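Local coordinates for mucus binding protein (Lactobacillus reuteri, PDB 3I57) that forms a type 2 repeat of a cell-wall-anchored protein that probably binds mucus, and this repeat type also binds immunoglobulins, at residues T99-Y104 with T176-Y181. Sequence-based numbering, arbitrary orientation.
Sequences TVHYKY and TLTVIY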
loop_
_atom_site.group_PDB
_atom_site.type_symbol
_atom_site.label_atom_id
_atom_site.label_comp_id
_atom_site.label_asym_id
_atom_site.label_seq_id
_atom_site.Cartn_x
_atom_site.Cartn_y
_atom_site.Cartn_z
ATOM N N THR A 99 15.142 -21.689 -10.933
ATOM C CA THR A 99 16.367 -22.458 -10.663
ATOM C C THR A 99 16.311 -23.749 -11.454
ATOM O O THR A 99 15.326 -24.498 -11.353
ATOM C CB THR A 99 16.475 -22.840 -9.171
ATOM O OG1 THR A 99 16.491 -21.647 -8.400
ATOM C CG2 THR A 99 17.771 -23.602 -8.895
ATOM N N VAL A 100 17.358 -23.995 -12.233
ATOM C CA VAL A 100 17.493 -25.235 -12.979
ATOM C C VAL A 100 18.688 -26.024 -12.476
ATOM O O VAL A 100 19.826 -25.530 -12.473
ATOM C CB VAL A 100 17.672 -24.980 -14.466
ATOM C CG1 VAL A 100 17.778 -26.339 -15.228
ATOM C CG2 VAL A 100 16.527 -24.092 -15.006
ATOM N N HIS A 101 18.402 -27.233 -12.018
ATOM C CA HIS A 101 19.412 -28.179 -11.600
ATOM C C HIS A 101 19.810 -29.059 -12.782
ATOM O O HIS A 101 19.016 -29.290 -13.708
ATOM C CB HIS A 101 18.866 -29.090 -10.481
ATOM C CG HIS A 101 18.392 -28.363 -9.265
ATOM N ND1 HIS A 101 19.184 -27.478 -8.563
ATOM C CD2 HIS A 101 17.216 -28.430 -8.595
ATOM C CE1 HIS A 101 18.515 -27.029 -7.513
ATOM N NE2 HIS A 101 17.309 -27.576 -7.523
ATOM N N TYR A 102 21.034 -29.594 -12.718
ATOM C CA TYR A 102 21.556 -30.463 -13.792
ATOM C C TYR A 102 22.111 -31.713 -13.147
ATOM O O TYR A 102 23.044 -31.638 -12.337
ATOM C CB TYR A 102 22.636 -29.769 -14.642
ATOM C CG TYR A 102 22.148 -28.499 -15.290
ATOM C CD1 TYR A 102 21.246 -28.530 -16.361
ATOM C CD2 TYR A 102 22.539 -27.259 -14.783
ATOM C CE1 TYR A 102 20.767 -27.355 -16.928
ATOM C CE2 TYR A 102 22.071 -26.088 -15.321
ATOM C CZ TYR A 102 21.199 -26.125 -16.394
ATOM O OH TYR A 102 20.745 -24.919 -16.893
ATOM N N LYS A 103 21.514 -32.850 -13.485
ATOM C CA LYS A 103 21.793 -34.113 -12.794
ATOM C C LYS A 103 21.910 -35.286 -13.744
ATOM O O LYS A 103 21.381 -35.260 -14.850
ATOM C CB LYS A 103 20.681 -34.418 -11.781
ATOM C CG LYS A 103 20.523 -33.358 -10.655
ATOM C CD LYS A 103 19.351 -33.673 -9.712
ATOM C CE LYS A 103 19.241 -32.662 -8.558
ATOM N NZ LYS A 103 18.279 -33.132 -7.489
ATOM N N TYR A 104 22.582 -36.348 -13.299
ATOM C CA TYR A 104 22.549 -37.593 -14.035
ATOM C C TYR A 104 21.324 -38.362 -13.518
ATOM O O TYR A 104 20.641 -37.870 -12.636
ATOM C CB TYR A 104 23.878 -38.345 -13.843
ATOM C CG TYR A 104 25.072 -37.631 -14.432
ATOM C CD1 TYR A 104 25.286 -37.624 -15.793
ATOM C CD2 TYR A 104 26.005 -36.965 -13.617
ATOM C CE1 TYR A 104 26.360 -36.987 -16.341
ATOM C CE2 TYR A 104 27.091 -36.321 -14.160
ATOM C CZ TYR A 104 27.274 -36.349 -15.528
ATOM O OH TYR A 104 28.335 -35.708 -16.114
ATOM N N THR A 176 11.430 -24.389 -9.859
ATOM C CA THR A 176 12.710 -25.065 -9.686
ATOM C C THR A 176 12.560 -26.412 -10.368
ATOM O O THR A 176 11.582 -27.134 -10.091
ATOM C CB THR A 176 13.038 -25.270 -8.198
ATOM O OG1 THR A 176 13.276 -23.990 -7.581
ATOM C CG2 THR A 176 14.298 -26.111 -8.069
ATOM N N LEU A 177 13.468 -26.746 -11.280
ATOM C CA LEU A 177 13.269 -27.931 -12.101
ATOM C C LEU A 177 14.597 -28.561 -12.387
ATOM O O LEU A 177 15.607 -27.946 -12.153
ATOM C CB LEU A 177 12.538 -27.576 -13.408
ATOM C CG LEU A 177 13.256 -26.643 -14.376
ATOM C CD1 LEU A 177 13.951 -27.413 -15.497
ATOM C CD2 LEU A 177 12.268 -25.632 -14.990
ATOM N N THR A 178 14.588 -29.808 -12.841
ATOM C CA THR A 178 15.817 -30.537 -13.080
ATOM C C THR A 178 15.884 -31.028 -14.516
ATOM O O THR A 178 14.949 -31.640 -15.008
ATOM C CB THR A 178 15.915 -31.774 -12.161
ATOM O OG1 THR A 178 15.850 -31.360 -10.796
ATOM C CG2 THR A 178 17.264 -32.491 -12.402
ATOM N N VAL A 179 16.997 -30.727 -15.163
ATOM C CA VAL A 179 17.383 -31.265 -16.457
ATOM C C VAL A 179 18.245 -32.515 -16.144
ATOM O O VAL A 179 19.110 -32.454 -15.269
ATOM C CB VAL A 179 18.159 -30.184 -17.228
ATOM C CG1 VAL A 179 18.913 -30.759 -18.436
ATOM C CG2 VAL A 179 17.176 -29.074 -17.715
ATOM N N ILE A 180 17.976 -33.631 -16.830
ATOM C CA ILE A 180 18.648 -34.924 -16.577
ATOM C C ILE A 180 19.513 -35.260 -17.788
ATOM O O ILE A 180 19.061 -35.090 -18.928
ATOM C CB ILE A 180 17.611 -36.069 -16.419
ATOM C CG1 ILE A 180 16.821 -35.908 -15.131
ATOM C CG2 ILE A 180 18.307 -37.444 -16.431
ATOM C CD1 ILE A 180 15.722 -36.897 -14.964
ATOM N N TYR A 181 20.750 -35.708 -17.551
ATOM C CA TYR A 181 21.677 -36.042 -18.626
ATOM C C TYR A 181 21.756 -37.547 -18.787
ATOM O O TYR A 181 21.988 -38.280 -17.815
ATOM C CB TYR A 181 23.096 -35.483 -18.369
ATOM C CG TYR A 181 23.208 -34.016 -18.648
ATOM C CD1 TYR A 181 22.792 -33.075 -17.703
ATOM C CD2 TYR A 181 23.655 -33.559 -19.878
ATOM C CE1 TYR A 181 22.854 -31.730 -17.969
ATOM C CE2 TYR A 181 23.732 -32.216 -20.151
ATOM C CZ TYR A 181 23.315 -31.299 -19.196
ATOM O OH TYR A 181 23.386 -29.966 -19.494
HETATM O O HOH W 1 13.773 -21.247 -7.903
#
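Two parallel strands pair in the Muc B2-like domain, part of a beta-grasp repeat, from Thr99 beside Thr176 to Lys103 beside Ile180. Five backbone hydrogen bonds form the ladder. Leu177 N gives to Thr99 O, and His101 N to Leu177 O at 2.9 Å. Val179 N then gives to His101 O, Lys103 N to Val179 O, and Tyr181 N to Lys103 O at 2.8 Å.

Val100, Tyr102, Leu177, Val179 and Tyr181 lie on one face. With CG1 anti to the backbone N (chi1 -179°), Val100 turns this methyl to Val179 CG2, 3.7 Å away. The Tyr102 ring lies alongside Val179, with CD1 3.6 Å from Val179 CB. Tyr181 brings its ring edge to Tyr102, CE1 lying 3.9 Å from Tyr102 CB.

The other face is more polar. A water joins Thr99 OG1 and Thr176 OG1, 2.8 Å from each. The His101 ring sets NE2 3.4 Å from the methyl CG2 of Thr176. Thr178 OG1 lies at the edge of the His101 ring, while His101 ND1 is hydrogen-bonded to Asp113 OD1. Replacing His101 by an alanine would probably leave Asp113 without this hydrogen bond and take away the ring's contact with the Thr176 methyl. The extended Lys103 chain crosses Thr178 at about a right angle, with CD 3.6 Å from Thr178 CG2.

Strand 93-104 also pairs antiparallel with 112-127, and strand 176-183 with 156-158. Val163 of strand 162-168 packs on Val100, Leu177 and Val179. Pro158 touches Val179 and Tyr181, and Tyr181 OH is hydrogen-bonded to Pro151 O in the loop before strand 156-158.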